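Local coordinates for RimK-related lysine biosynthesis protein (Thermococcus kodakarensis, PDB 5K2M) that is an ATP-grasp ligase of the LysX subfamily of RimK proteins, binding ADP and magnesium and probably joining an amino acid to a carboxylate in amino-acid biosynthesis, at residues Leu119-Val124 / His159-Phe164; Pro168-Arg173 / Tyr186-His191; Arg173-Gly178 / Ala225-Ile230. All coordinates share one frame; numbering follows the deposited sequence.

Contact 1 (Leu119-Val124 / His159-Phe164); sequences LVSKPV and HYFQEF. With ADP (adenosine-5'-diphosphate), chain O.
Val120 and Gln162 form the hydrogen-bonded antiparallel pair at the middle of this contact, Val120 N giving to Gln162 O at 2.8 Å and Gln162 N returning to Val120 O, while the two strands run at 151° to one another. One face of the pair carries Val120, Lys122, Tyr160 and Gln162 and turns toward the nucleotide. Here Lys122 lies beside Tyr160, pointing the same way, its CG against the ring edge at Tyr160 CD2 (3.5 Å). A bend at chi3 (80°) turns the Lys122 ammonium toward Gln162, where Lys122 NZ meets OE1 at 2.7 Å from well above the amide plane. Lys122 NZ also donates to N7 of the adenine and, at 2.7 Å, to O2A of the alpha-phosphate, so a single cation ties base, phosphate and strand together. Gln162 OE1 also accepts from the adenine amino group N6 at 3.0 Å, and the other end of its amide donates to Asn240. This is the adenine end of the ATP-grasp cleft, one wall of which is the smaller four-stranded antiparallel sheet: N6 gives a second bond to the carbonyl Glu163 O, and Val120 CG2 lies 3.6 Å from N6. That methyl also touches the edge of the Phe164 ring, whose CD1 approaches the purine at C2. The face of Ser121 and Phe161 is mostly apolar. Leu119 CD1 packs on Phe161 CD1 at 3.5 Å, reaching the ring obliquely, and Ser121 CB follows at CE1; Leu141, Val111 and Leu115 from neighbouring helices cover the ring further. Ser121 OG, anti to the backbone nitrogen (chi1 173°), is hydrogen-bonded to a water that donates to Tyr160 O.

Contact 2 (Pro168-Arg173 / Tyr186-His191); sequences PGRDIR and YRYSNH. With ADP (adenosine-5'-diphosphate), chain O; PO4 (phosphate ion), chain P.
Arg187 grips Asp171 side-on in the tightly packed part of this contact: NE bonds to OD1 and NH2 to OD2, both at 3.0 Å, with carboxylate and guanidinium only 5° from coplanar. Each oxygen is met on its syn side, and Thr194 also bonds to OD1, so the carboxylate is held against rotation while OD2 accepts the ribose hydroxyl O3' of ADP at 2.6 Å. The backbones are paired too, Arg187 N and Asp171 N each bonding to the other residue's carbonyl. CB of Arg173 lies over one face of the Arg187 guanidinium, and the two NH1 atoms come within 3.2 Å around the phosphate ion, which likely offsets their charge; Asp229 also pairs with Arg173. The other face of the hairpin is more open to solvent. There the chain of Arg170 runs extended past two phenols: its guanidinium lies flat on Tyr186, centres 3.8 Å apart and planes at 14°, while CB sits over the face of Tyr188 (CH-pi). Arg170 NH1 donates in the guanidinium plane to Tyr188 OH at 2.7 Å, and Arg170 NH2 pairs with Glu232. Toward exposed Gly169 the contact thins to a backbone bond, Ser189 N to Gly169 O at 3.1 Å. These are the open ends of an antiparallel beta hairpin in the larger ATP-grasp sheet, whose Asp171 and Arg187 face lines part of the nucleotide site's ribose and phosphate side.

Contact 3 (Arg173-Gly178 / Ala225-Ile230); sequences RSYVIG and ALAIDI. With MG (magnesium ion), chain Q; PO4 (phosphate ion), chain P.
Asp229 divides its carboxylate between a metal and an arginine. OD2 binds magnesium at 2.0 Å, next to the phosphate oxygen O1 and water 4, whereas OD1 makes a salt bridge with Arg173 NH1 at 2.7 Å, a weak, bent hydrogen bond with the two planes 34° apart. Glu241 shares the metal, and Arg187 adds a bond to OD2. Arg173 NH1 also donates to phosphate O3 at 3.0 Å, at the edge of the guanidinium. A chain bent at chi2 (62°) and chi3 folds this group over Ala227; Ala227 CB meets one face of it, 3.1 Å from Arg173 NE. Tyr175 CE2 lies 3.7 Å from Ala227 CB, and the Tyr175 hydroxyl, anchored on Glu247 O, receives a weak bond from Arg173 NE. Further out, paired backbone bonds set the register of the antiparallel strands: Ser174 exchanges two with Ile228, as Val176 does with Leu226. On the reverse face, Val176 CG2 packs on Ile228 CD1 at 3.8 Å, and helix 208-219 covers this layer, its Ser214 bonded to Ser174 OG. Back on the face of Tyr175, Ile177 CG1 lies on Ala225 CB beside helix 259-272. With a metal and two arginines meeting it, and the phosphate joined to it through the magnesium, the Asp229 carboxylate belongs to a charged cluster suited to an anion just beyond the ADP beta-phosphate, consistent with the place of the phosphate transferred in ATP-grasp ligases.

From the N terminus, contact 1 comes first: it joins 119-124 to 159-164 around helix 138-150 and is complete before the other two begin. A short connection then leads to strand 170-177, which serves both remaining contacts. Contact 2 closes the hairpin onto 180-188, and contact 3 brings the chain back after helix 208-219 to lay 225-233 along the other side of 170-177. Their segments alternate, so these two cross, and Arg173 belongs to both; a salt bridge from Arg187 to Asp229 also joins them. Contact 1 lies in the smaller sheet, about 18 Å from contact 2 between centres, and ADP bridges that gap.

Contact 1 (Leu119-Val124 / His159-Phe164)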
loop_
_atom_site.group_PDB
_atom_site.type_symbol
_atom_site.label_atom_id
_atom_site.label_comp_id
_atom_site.label_asym_id
_atom_site.label_seq_id
_atom_site.Cartn_x
_atom_site.Cartn_y
_atom_site.Cartn_z
ATOM N N LEU A 119 -13.668 -57.199 -13.976
ATOM C CA LEU A 119 -14.035 -55.817 -14.183
ATOM C C LEU A 119 -12.916 -55.100 -14.920
ATOM O O LEU A 119 -11.813 -55.628 -15.074
ATOM C CB LEU A 119 -14.402 -55.135 -12.859
ATOM C CG LEU A 119 -13.420 -55.219 -11.692
ATOM C CD1 LEU A 119 -12.334 -54.172 -11.855
ATOM C CD2 LEU A 119 -14.139 -54.993 -10.377
ATOM N N VAL A 120 -13.233 -53.900 -15.392
ATOM C CA VAL A 120 -12.309 -53.092 -16.147
ATOM C C VAL A 120 -11.981 -51.829 -15.368
ATOM O O VAL A 120 -12.872 -51.105 -14.918
ATOM C CB VAL A 120 -12.887 -52.749 -17.531
ATOM C CG1 VAL A 120 -12.015 -51.730 -18.238
ATOM C CG2 VAL A 120 -13.020 -54.026 -18.365
ATOM N N SER A 121 -10.682 -51.601 -15.210
ATOM C CA SER A 121 -10.142 -50.416 -14.584
ATOM C C SER A 121 -9.603 -49.503 -15.688
ATOM O O SER A 121 -8.940 -49.972 -16.614
ATOM C CB SER A 121 -8.990 -50.811 -13.659
ATOM O OG SER A 121 -8.340 -49.665 -13.157
ATOM N N LYS A 122 -9.866 -48.211 -15.588
ATOM C CA LYS A 122 -9.333 -47.279 -16.569
ATOM C C LYS A 122 -9.226 -45.892 -15.970
ATOM O O LYS A 122 -10.029 -45.537 -15.106
ATOM C CB LYS A 122 -10.206 -47.259 -17.827
ATOM C CG LYS A 122 -11.609 -46.770 -17.594
ATOM C CD LYS A 122 -12.413 -46.738 -18.879
ATOM C CE LYS A 122 -12.945 -48.094 -19.291
ATOM N NZ LYS A 122 -14.005 -47.977 -20.344
ATOM N N PRO A 123 -8.212 -45.120 -16.401
ATOM C CA PRO A 123 -8.026 -43.777 -15.887
ATOM C C PRO A 123 -9.048 -42.834 -16.505
ATOM O O PRO A 123 -9.530 -43.049 -17.628
ATOM C CB PRO A 123 -6.606 -43.416 -16.330
ATOM C CG PRO A 123 -6.417 -44.186 -17.595
ATOM C CD PRO A 123 -7.247 -45.435 -17.470
ATOM N N VAL A 124 -9.362 -41.796 -15.759
ATOM C CA VAL A 124 -10.467 -40.928 -16.093
ATOM C C VAL A 124 -10.161 -40.016 -17.305
ATOM O O VAL A 124 -11.060 -39.629 -18.050
ATOM C CB VAL A 124 -10.881 -40.173 -14.804
ATOM C CG1 VAL A 124 -9.996 -38.952 -14.543
ATOM C CG2 VAL A 124 -12.339 -39.825 -14.847
ATOM N N HIS A 159 -10.939 -43.444 -8.946
ATOM C CA HIS A 159 -11.012 -44.841 -9.366
ATOM C C HIS A 159 -12.315 -45.152 -10.067
ATOM O O HIS A 159 -13.368 -45.209 -9.428
ATOM C CB HIS A 159 -10.833 -45.750 -8.165
ATOM C CG HIS A 159 -9.517 -45.574 -7.491
ATOM N ND1 HIS A 159 -8.352 -46.108 -7.993
ATOM C CD2 HIS A 159 -9.172 -44.888 -6.380
ATOM C CE1 HIS A 159 -7.345 -45.771 -7.208
ATOM N NE2 HIS A 159 -7.819 -45.041 -6.216
ATOM N N TYR A 160 -12.222 -45.367 -11.381
ATOM C CA TYR A 160 -13.366 -45.582 -12.253
ATOM C C TYR A 160 -13.281 -46.967 -12.852
ATOM O O TYR A 160 -12.229 -47.369 -13.394
ATOM C CB TYR A 160 -13.361 -44.527 -13.366
ATOM C CG TYR A 160 -14.418 -44.704 -14.430
ATOM C CD1 TYR A 160 -15.681 -44.162 -14.283
ATOM C CD2 TYR A 160 -14.142 -45.417 -15.592
ATOM C CE1 TYR A 160 -16.646 -44.315 -15.269
ATOM C CE2 TYR A 160 -15.094 -45.585 -16.579
ATOM C CZ TYR A 160 -16.337 -45.020 -16.425
ATOM O OH TYR A 160 -17.272 -45.188 -17.418
ATOM N N PHE A 161 -14.394 -47.695 -12.761
ATOM C CA PHE A 161 -14.451 -49.102 -13.150
ATOM C C PHE A 161 -15.733 -49.391 -13.925
ATOM O O PHE A 161 -16.743 -48.763 -13.694
ATOM C CB PHE A 161 -14.489 -49.999 -11.908
ATOM C CG PHE A 161 -13.268 -49.935 -11.050
ATOM C CD1 PHE A 161 -12.173 -50.740 -11.316
ATOM C CD2 PHE A 161 -13.228 -49.114 -9.935
ATOM C CE1 PHE A 161 -11.055 -50.719 -10.497
ATOM C CE2 PHE A 161 -12.106 -49.082 -9.120
ATOM C CZ PHE A 161 -11.021 -49.886 -9.402
ATOM N N GLN A 162 -15.674 -50.357 -14.831
ATOM C CA GLN A 162 -16.858 -50.901 -15.485
ATOM C C GLN A 162 -16.876 -52.411 -15.342
ATOM O O GLN A 162 -15.843 -53.024 -15.118
ATOM C CB GLN A 162 -16.845 -50.584 -16.978
ATOM C CG GLN A 162 -17.052 -49.127 -17.334
ATOM C CD GLN A 162 -16.925 -48.896 -18.831
ATOM O OE1 GLN A 162 -16.041 -49.445 -19.466
ATOM N NE2 GLN A 162 -17.803 -48.082 -19.393
ATOM N N GLU A 163 -18.056 -53.002 -15.461
ATOM C CA GLU A 163 -18.166 -54.435 -15.729
ATOM C C GLU A 163 -17.399 -54.764 -17.005
ATOM O O GLU A 163 -17.399 -53.970 -17.945
ATOM C CB GLU A 163 -19.635 -54.846 -15.910
ATOM C CG GLU A 163 -20.303 -54.253 -17.143
ATOM C CD GLU A 163 -21.768 -54.632 -17.282
ATOM O OE1 GLU A 163 -22.177 -55.681 -16.759
ATOM O OE2 GLU A 163 -22.525 -53.866 -17.906
ATOM N N PHE A 164 -16.759 -55.928 -17.056
ATOM C CA PHE A 164 -16.154 -56.378 -18.310
ATOM C C PHE A 164 -17.267 -56.819 -19.251
ATOM O O PHE A 164 -18.043 -57.722 -18.936
ATOM C CB PHE A 164 -15.169 -57.517 -18.091
ATOM C CG PHE A 164 -14.588 -58.075 -19.367
ATOM C CD1 PHE A 164 -13.603 -57.383 -20.065
ATOM C CD2 PHE A 164 -15.007 -59.301 -19.861
ATOM C CE1 PHE A 164 -13.062 -57.897 -21.233
ATOM C CE2 PHE A 164 -14.459 -59.823 -21.025
ATOM C CZ PHE A 164 -13.495 -59.115 -21.719
HETATM P PB ADP O . -9.913 -44.989 -24.315
HETATM O O1B ADP O . -10.201 -45.482 -25.706
HETATM O O2B ADP O . -8.513 -45.281 -23.831
HETATM O O3B ADP O . -10.295 -43.555 -24.043
HETATM P PA ADP O . -12.046 -46.854 -23.721
HETATM O O1A ADP O . -12.658 -46.463 -25.051
HETATM O O2A ADP O . -12.991 -46.911 -22.564
HETATM O O3A ADP O . -10.814 -45.903 -23.328
HETATM O "O5'" ADP O . -11.341 -48.287 -23.857
HETATM C "C5'" ADP O . -10.542 -48.615 -24.971
HETATM C "C4'" ADP O . -11.012 -49.929 -25.573
HETATM O "O4'" ADP O . -10.903 -50.968 -24.594
HETATM C "C3'" ADP O . -12.455 -49.938 -26.052
HETATM O "O3'" ADP O . -12.568 -49.503 -27.416
HETATM C "C2'" ADP O . -12.820 -51.400 -25.880
HETATM O "O2'" ADP O . -12.377 -52.196 -26.977
HETATM C "C1'" ADP O . -12.027 -51.837 -24.671
HETATM N N9 ADP O . -12.836 -51.693 -23.453
HETATM C C8 ADP O . -12.896 -50.608 -22.653
HETATM N N7 ADP O . -13.747 -50.793 -21.628
HETATM C C5 ADP O . -14.259 -52.027 -21.783
HETATM C C6 ADP O . -15.202 -52.869 -21.047
HETATM N N6 ADP O . -15.793 -52.411 -19.923
HETATM N N1 ADP O . -15.450 -54.099 -21.539
HETATM C C2 ADP O . -14.871 -54.564 -22.655
HETATM N N3 ADP O . -14.002 -53.860 -23.379
HETATM C C4 ADP O . -13.661 -52.613 -22.991
HETATM O O HOH W 1 -9.781 -47.856 -12.035
HETATM O O HOH W 2 -16.063 -45.465 -19.911
HETATM O O HOH W 3 -9.707 -45.248 -12.500
#

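Contact 2 (Pro168-Arg173 / Tyr186-His191)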
loop_
_atom_site.group_PDB
_atom_site.type_symbol
_atom_site.label_atom_id
_atom_site.label_comp_id
_atom_site.label_asym_id
_atom_site.label_seq_id
_atom_site.Cartn_x
_atom_site.Cartn_y
_atom_site.Cartn_z
ATOM N N PRO A 168 -18.150 -59.083 -29.249
ATOM C CA PRO A 168 -17.855 -60.084 -30.282
ATOM C C PRO A 168 -16.598 -59.757 -31.103
ATOM O O PRO A 168 -16.680 -59.564 -32.308
ATOM C CB PRO A 168 -19.115 -60.051 -31.154
ATOM C CG PRO A 168 -19.610 -58.643 -31.038
ATOM C CD PRO A 168 -19.210 -58.147 -29.669
ATOM N N GLY A 169 -15.445 -59.680 -30.441
ATOM C CA GLY A 169 -14.165 -59.438 -31.119
ATOM C C GLY A 169 -13.992 -58.055 -31.730
ATOM O O GLY A 169 -13.094 -57.842 -32.540
ATOM N N ARG A 170 -14.829 -57.103 -31.322
ATOM C CA ARG A 170 -14.834 -55.766 -31.918
ATOM C C ARG A 170 -15.661 -54.810 -31.081
ATOM O O ARG A 170 -16.477 -55.224 -30.263
ATOM C CB ARG A 170 -15.453 -55.811 -33.318
ATOM C CG ARG A 170 -16.950 -56.105 -33.285
ATOM C CD ARG A 170 -17.527 -56.498 -34.631
ATOM N NE ARG A 170 -18.983 -56.554 -34.578
ATOM C CZ ARG A 170 -19.769 -56.886 -35.603
ATOM N NH1 ARG A 170 -19.253 -57.200 -36.784
ATOM N NH2 ARG A 170 -21.088 -56.901 -35.451
ATOM N N ASP A 171 -15.474 -53.522 -31.318
ATOM C CA ASP A 171 -16.420 -52.539 -30.833
ATOM C C ASP A 171 -16.730 -51.564 -31.956
ATOM O O ASP A 171 -16.317 -51.777 -33.100
ATOM C CB ASP A 171 -15.936 -51.879 -29.538
ATOM C CG ASP A 171 -14.896 -50.802 -29.755
ATOM O OD1 ASP A 171 -14.220 -50.782 -30.796
ATOM O OD2 ASP A 171 -14.748 -49.966 -28.840
ATOM N N ILE A 172 -17.486 -50.521 -31.638
ATOM C CA ILE A 172 -18.037 -49.631 -32.665
ATOM C C ILE A 172 -17.587 -48.222 -32.369
ATOM O O ILE A 172 -17.589 -47.791 -31.225
ATOM C CB ILE A 172 -19.583 -49.699 -32.691
ATOM C CG1 ILE A 172 -20.037 -51.071 -33.201
ATOM C CG2 ILE A 172 -20.185 -48.575 -33.547
ATOM C CD1 ILE A 172 -21.430 -51.447 -32.728
ATOM N N ARG A 173 -17.179 -47.522 -33.414
ATOM C CA ARG A 173 -16.800 -46.139 -33.312
ATOM C C ARG A 173 -17.652 -45.332 -34.280
ATOM O O ARG A 173 -17.551 -45.525 -35.482
ATOM C CB ARG A 173 -15.322 -46.013 -33.652
ATOM C CG ARG A 173 -14.868 -44.595 -33.901
ATOM C CD ARG A 173 -15.053 -43.724 -32.668
ATOM N NE ARG A 173 -13.947 -42.779 -32.632
ATOM C CZ ARG A 173 -13.029 -42.661 -31.683
ATOM N NH1 ARG A 173 -13.042 -43.383 -30.570
ATOM N NH2 ARG A 173 -12.099 -41.738 -31.849
ATOM N N TYR A 186 -16.616 -50.561 -37.401
ATOM C CA TYR A 186 -16.230 -51.536 -36.407
ATOM C C TYR A 186 -14.715 -51.400 -36.244
ATOM O O TYR A 186 -14.022 -51.065 -37.207
ATOM C CB TYR A 186 -16.596 -52.955 -36.842
ATOM C CG TYR A 186 -18.087 -53.194 -37.000
ATOM C CD1 TYR A 186 -18.919 -53.262 -35.890
ATOM C CD2 TYR A 186 -18.661 -53.369 -38.265
ATOM C CE1 TYR A 186 -20.284 -53.479 -36.035
ATOM C CE2 TYR A 186 -20.020 -53.582 -38.419
ATOM C CZ TYR A 186 -20.822 -53.639 -37.301
ATOM O OH TYR A 186 -22.166 -53.853 -37.442
ATOM N N ARG A 187 -14.222 -51.614 -35.026
ATOM C CA ARG A 187 -12.797 -51.774 -34.761
ATOM C C ARG A 187 -12.560 -53.207 -34.279
ATOM O O ARG A 187 -12.921 -53.544 -33.153
ATOM C CB ARG A 187 -12.322 -50.773 -33.704
ATOM C CG ARG A 187 -12.424 -49.312 -34.122
ATOM C CD ARG A 187 -11.896 -48.366 -33.056
ATOM N NE ARG A 187 -12.740 -48.342 -31.861
ATOM C CZ ARG A 187 -12.700 -47.403 -30.913
ATOM N NH1 ARG A 187 -11.863 -46.373 -30.984
ATOM N NH2 ARG A 187 -13.528 -47.483 -29.884
ATOM N N TYR A 188 -11.977 -54.041 -35.144
ATOM C CA TYR A 188 -11.728 -55.459 -34.858
ATOM C C TYR A 188 -10.361 -55.676 -34.210
ATOM O O TYR A 188 -9.381 -55.032 -34.574
ATOM C CB TYR A 188 -11.781 -56.297 -36.153
ATOM C CG TYR A 188 -13.173 -56.537 -36.708
ATOM C CD1 TYR A 188 -13.949 -57.598 -36.255
ATOM C CD2 TYR A 188 -13.712 -55.705 -37.689
ATOM C CE1 TYR A 188 -15.223 -57.823 -36.756
ATOM C CE2 TYR A 188 -14.987 -55.922 -38.194
ATOM C CZ TYR A 188 -15.734 -56.985 -37.725
ATOM O OH TYR A 188 -16.991 -57.214 -38.219
ATOM N N SER A 189 -10.298 -56.623 -33.282
ATOM C CA SER A 189 -9.033 -57.024 -32.672
ATOM C C SER A 189 -9.203 -58.389 -32.034
ATOM O O SER A 189 -10.290 -58.740 -31.593
ATOM C CB SER A 189 -8.585 -56.006 -31.614
ATOM O OG SER A 189 -7.358 -56.380 -31.005
ATOM N N ASN A 190 -8.132 -59.167 -31.998
ATOM C CA ASN A 190 -8.142 -60.379 -31.188
ATOM C C ASN A 190 -7.714 -60.108 -29.741
ATOM O O ASN A 190 -7.705 -61.014 -28.931
ATOM C CB ASN A 190 -7.356 -61.536 -31.834
ATOM C CG ASN A 190 -6.036 -61.103 -32.435
ATOM O OD1 ASN A 190 -5.657 -61.568 -33.518
ATOM N ND2 ASN A 190 -5.320 -60.215 -31.738
ATOM N N HIS A 191 -7.386 -58.859 -29.415
ATOM C CA HIS A 191 -7.285 -58.433 -28.018
ATOM C C HIS A 191 -8.580 -57.696 -27.637
ATOM O O HIS A 191 -9.195 -57.053 -28.494
ATOM C CB HIS A 191 -6.061 -57.539 -27.814
ATOM C CG HIS A 191 -5.633 -57.417 -26.381
ATOM N ND1 HIS A 191 -5.938 -56.321 -25.600
ATOM C CD2 HIS A 191 -4.924 -58.257 -25.587
ATOM C CE1 HIS A 191 -5.431 -56.487 -24.393
ATOM N NE2 HIS A 191 -4.811 -57.652 -24.357
HETATM P PB ADP O . -9.913 -44.989 -24.315
HETATM O O1B ADP O . -10.201 -45.482 -25.706
HETATM O O2B ADP O . -8.513 -45.281 -23.831
HETATM O O3B ADP O . -10.295 -43.555 -24.043
HETATM P PA ADP O . -12.046 -46.854 -23.721
HETATM O O1A ADP O . -12.658 -46.463 -25.051
HETATM O O2A ADP O . -12.991 -46.911 -22.564
HETATM O O3A ADP O . -10.814 -45.903 -23.328
HETATM O "O5'" ADP O . -11.341 -48.287 -23.857
HETATM C "C5'" ADP O . -10.542 -48.615 -24.971
HETATM C "C4'" ADP O . -11.012 -49.929 -25.573
HETATM O "O4'" ADP O . -10.903 -50.968 -24.594
HETATM C "C3'" ADP O . -12.455 -49.938 -26.052
HETATM O "O3'" ADP O . -12.568 -49.503 -27.416
HETATM C "C2'" ADP O . -12.820 -51.400 -25.880
HETATM O "O2'" ADP O . -12.377 -52.196 -26.977
HETATM C "C1'" ADP O . -12.027 -51.837 -24.671
HETATM N N9 ADP O . -12.836 -51.693 -23.453
HETATM C C8 ADP O . -12.896 -50.608 -22.653
HETATM N N7 ADP O . -13.747 -50.793 -21.628
HETATM C C5 ADP O . -14.259 -52.027 -21.783
HETATM C C6 ADP O . -15.202 -52.869 -21.047
HETATM N N6 ADP O . -15.793 -52.411 -19.923
HETATM N N1 ADP O . -15.450 -54.099 -21.539
HETATM C C2 ADP O . -14.871 -54.564 -22.655
HETATM N N3 ADP O . -14.002 -53.860 -23.379
HETATM C C4 ADP O . -13.661 -52.613 -22.991
HETATM P P PO4 P . -10.117 -43.279 -28.152
HETATM O O1 PO4 P . -11.078 -44.443 -28.096
HETATM O O2 PO4 P . -8.749 -43.709 -28.661
HETATM O O3 PO4 P . -10.694 -42.250 -29.092
HETATM O O4 PO4 P . -9.918 -42.700 -26.783
#

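Contact 3 (Arg173-Gly178 / Ala225-Ile230)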
loop_
_atom_site.group_PDB
_atom_site.type_symbol
_atom_site.label_atom_id
_atom_site.label_comp_id
_atom_site.label_asym_id
_atom_site.label_seq_id
_atom_site.Cartn_x
_atom_site.Cartn_y
_atom_site.Cartn_z
ATOM N N ARG A 173 -17.179 -47.522 -33.414
ATOM C CA ARG A 173 -16.800 -46.139 -33.312
ATOM C C ARG A 173 -17.652 -45.332 -34.280
ATOM O O ARG A 173 -17.551 -45.525 -35.482
ATOM C CB ARG A 173 -15.322 -46.013 -33.652
ATOM C CG ARG A 173 -14.868 -44.595 -33.901
ATOM C CD ARG A 173 -15.053 -43.724 -32.668
ATOM N NE ARG A 173 -13.947 -42.779 -32.632
ATOM C CZ ARG A 173 -13.029 -42.661 -31.683
ATOM N NH1 ARG A 173 -13.042 -43.383 -30.570
ATOM N NH2 ARG A 173 -12.099 -41.738 -31.849
ATOM N N SER A 174 -18.479 -44.431 -33.753
ATOM C CA SER A 174 -19.329 -43.584 -34.581
ATOM C C SER A 174 -19.011 -42.108 -34.378
ATOM O O SER A 174 -18.324 -41.730 -33.425
ATOM C CB SER A 174 -20.807 -43.847 -34.286
ATOM O OG SER A 174 -21.128 -43.496 -32.952
ATOM N N TYR A 175 -19.512 -41.280 -35.290
ATOM C CA TYR A 175 -19.213 -39.858 -35.302
ATOM C C TYR A 175 -20.501 -39.078 -35.461
ATOM O O TYR A 175 -21.307 -39.397 -36.327
ATOM C CB TYR A 175 -18.254 -39.544 -36.446
ATOM C CG TYR A 175 -16.913 -40.213 -36.306
ATOM C CD1 TYR A 175 -16.717 -41.528 -36.736
ATOM C CD2 TYR A 175 -15.841 -39.537 -35.737
ATOM C CE1 TYR A 175 -15.486 -42.148 -36.599
ATOM C CE2 TYR A 175 -14.606 -40.148 -35.594
ATOM C CZ TYR A 175 -14.434 -41.447 -36.020
ATOM O OH TYR A 175 -13.208 -42.029 -35.872
ATOM N N VAL A 176 -20.690 -38.084 -34.596
ATOM C CA VAL A 176 -21.817 -37.183 -34.639
ATOM C C VAL A 176 -21.296 -35.769 -34.471
ATOM O O VAL A 176 -20.628 -35.440 -33.480
ATOM C CB VAL A 176 -22.848 -37.478 -33.535
ATOM C CG1 VAL A 176 -24.014 -36.493 -33.598
ATOM C CG2 VAL A 176 -23.376 -38.898 -33.671
ATOM N N ILE A 177 -21.617 -34.936 -35.457
ATOM C CA ILE A 177 -21.118 -33.573 -35.541
ATOM C C ILE A 177 -22.326 -32.648 -35.637
ATOM O O ILE A 177 -23.075 -32.713 -36.602
ATOM C CB ILE A 177 -20.179 -33.411 -36.748
ATOM C CG1 ILE A 177 -18.941 -34.296 -36.529
ATOM C CG2 ILE A 177 -19.799 -31.944 -36.933
ATOM C CD1 ILE A 177 -17.854 -34.209 -37.586
ATOM N N GLY A 178 -22.534 -31.837 -34.600
ATOM C CA GLY A 178 -23.649 -30.889 -34.550
ATOM C C GLY A 178 -25.028 -31.529 -34.602
ATOM O O GLY A 178 -25.980 -30.903 -35.054
ATOM N N ALA A 225 -18.491 -31.806 -31.838
ATOM C CA ALA A 225 -18.157 -32.904 -32.717
ATOM C C ALA A 225 -17.582 -34.010 -31.850
ATOM O O ALA A 225 -16.569 -33.805 -31.192
ATOM C CB ALA A 225 -17.143 -32.444 -33.720
ATOM N N LEU A 226 -18.244 -35.161 -31.832
ATOM C CA LEU A 226 -17.880 -36.252 -30.937
ATOM C C LEU A 226 -17.650 -37.559 -31.675
ATOM O O LEU A 226 -18.436 -37.945 -32.545
ATOM C CB LEU A 226 -18.968 -36.461 -29.867
ATOM C CG LEU A 226 -19.135 -35.376 -28.794
ATOM C CD1 LEU A 226 -20.319 -35.713 -27.900
ATOM C CD2 LEU A 226 -17.873 -35.176 -27.959
ATOM N N ALA A 227 -16.563 -38.237 -31.308
ATOM C CA ALA A 227 -16.376 -39.637 -31.659
ATOM C C ALA A 227 -16.860 -40.456 -30.489
ATOM O O ALA A 227 -16.371 -40.309 -29.379
ATOM C CB ALA A 227 -14.921 -39.943 -31.948
ATOM N N ILE A 228 -17.818 -41.323 -30.757
ATOM C CA ILE A 228 -18.488 -42.081 -29.732
ATOM C C ILE A 228 -18.062 -43.543 -29.842
ATOM O O ILE A 228 -17.931 -44.059 -30.951
ATOM C CB ILE A 228 -20.009 -41.933 -29.897
ATOM C CG1 ILE A 228 -20.369 -40.440 -29.887
ATOM C CG2 ILE A 228 -20.743 -42.694 -28.789
ATOM C CD1 ILE A 228 -21.716 -40.117 -30.468
ATOM N N ASP A 229 -17.811 -44.179 -28.693
ATOM C CA ASP A 229 -17.465 -45.609 -28.619
ATOM C C ASP A 229 -18.640 -46.434 -28.092
ATOM O O ASP A 229 -19.120 -46.184 -26.989
ATOM C CB ASP A 229 -16.301 -45.845 -27.665
ATOM C CG ASP A 229 -15.013 -45.177 -28.110
ATOM O OD1 ASP A 229 -15.054 -44.228 -28.917
ATOM O OD2 ASP A 229 -13.944 -45.605 -27.620
ATOM N N ILE A 230 -19.059 -47.441 -28.856
ATOM C CA ILE A 230 -20.219 -48.260 -28.511
ATOM C C ILE A 230 -19.815 -49.743 -28.426
ATOM O O ILE A 230 -18.975 -50.199 -29.197
ATOM C CB ILE A 230 -21.353 -48.037 -29.545
ATOM C CG1 ILE A 230 -21.911 -46.615 -29.412
ATOM C CG2 ILE A 230 -22.473 -49.050 -29.373
ATOM C CD1 ILE A 230 -22.756 -46.152 -30.588
HETATM MG MG MG Q . -12.194 -45.309 -26.665
HETATM P P PO4 P . -10.117 -43.279 -28.152
HETATM O O1 PO4 P . -11.078 -44.443 -28.096
HETATM O O2 PO4 P . -8.749 -43.709 -28.661
HETATM O O3 PO4 P . -10.694 -42.250 -29.092
HETATM O O4 PO4 P . -9.918 -42.700 -26.783
HETATM O O HOH W 4 -11.693 -47.050 -27.826
#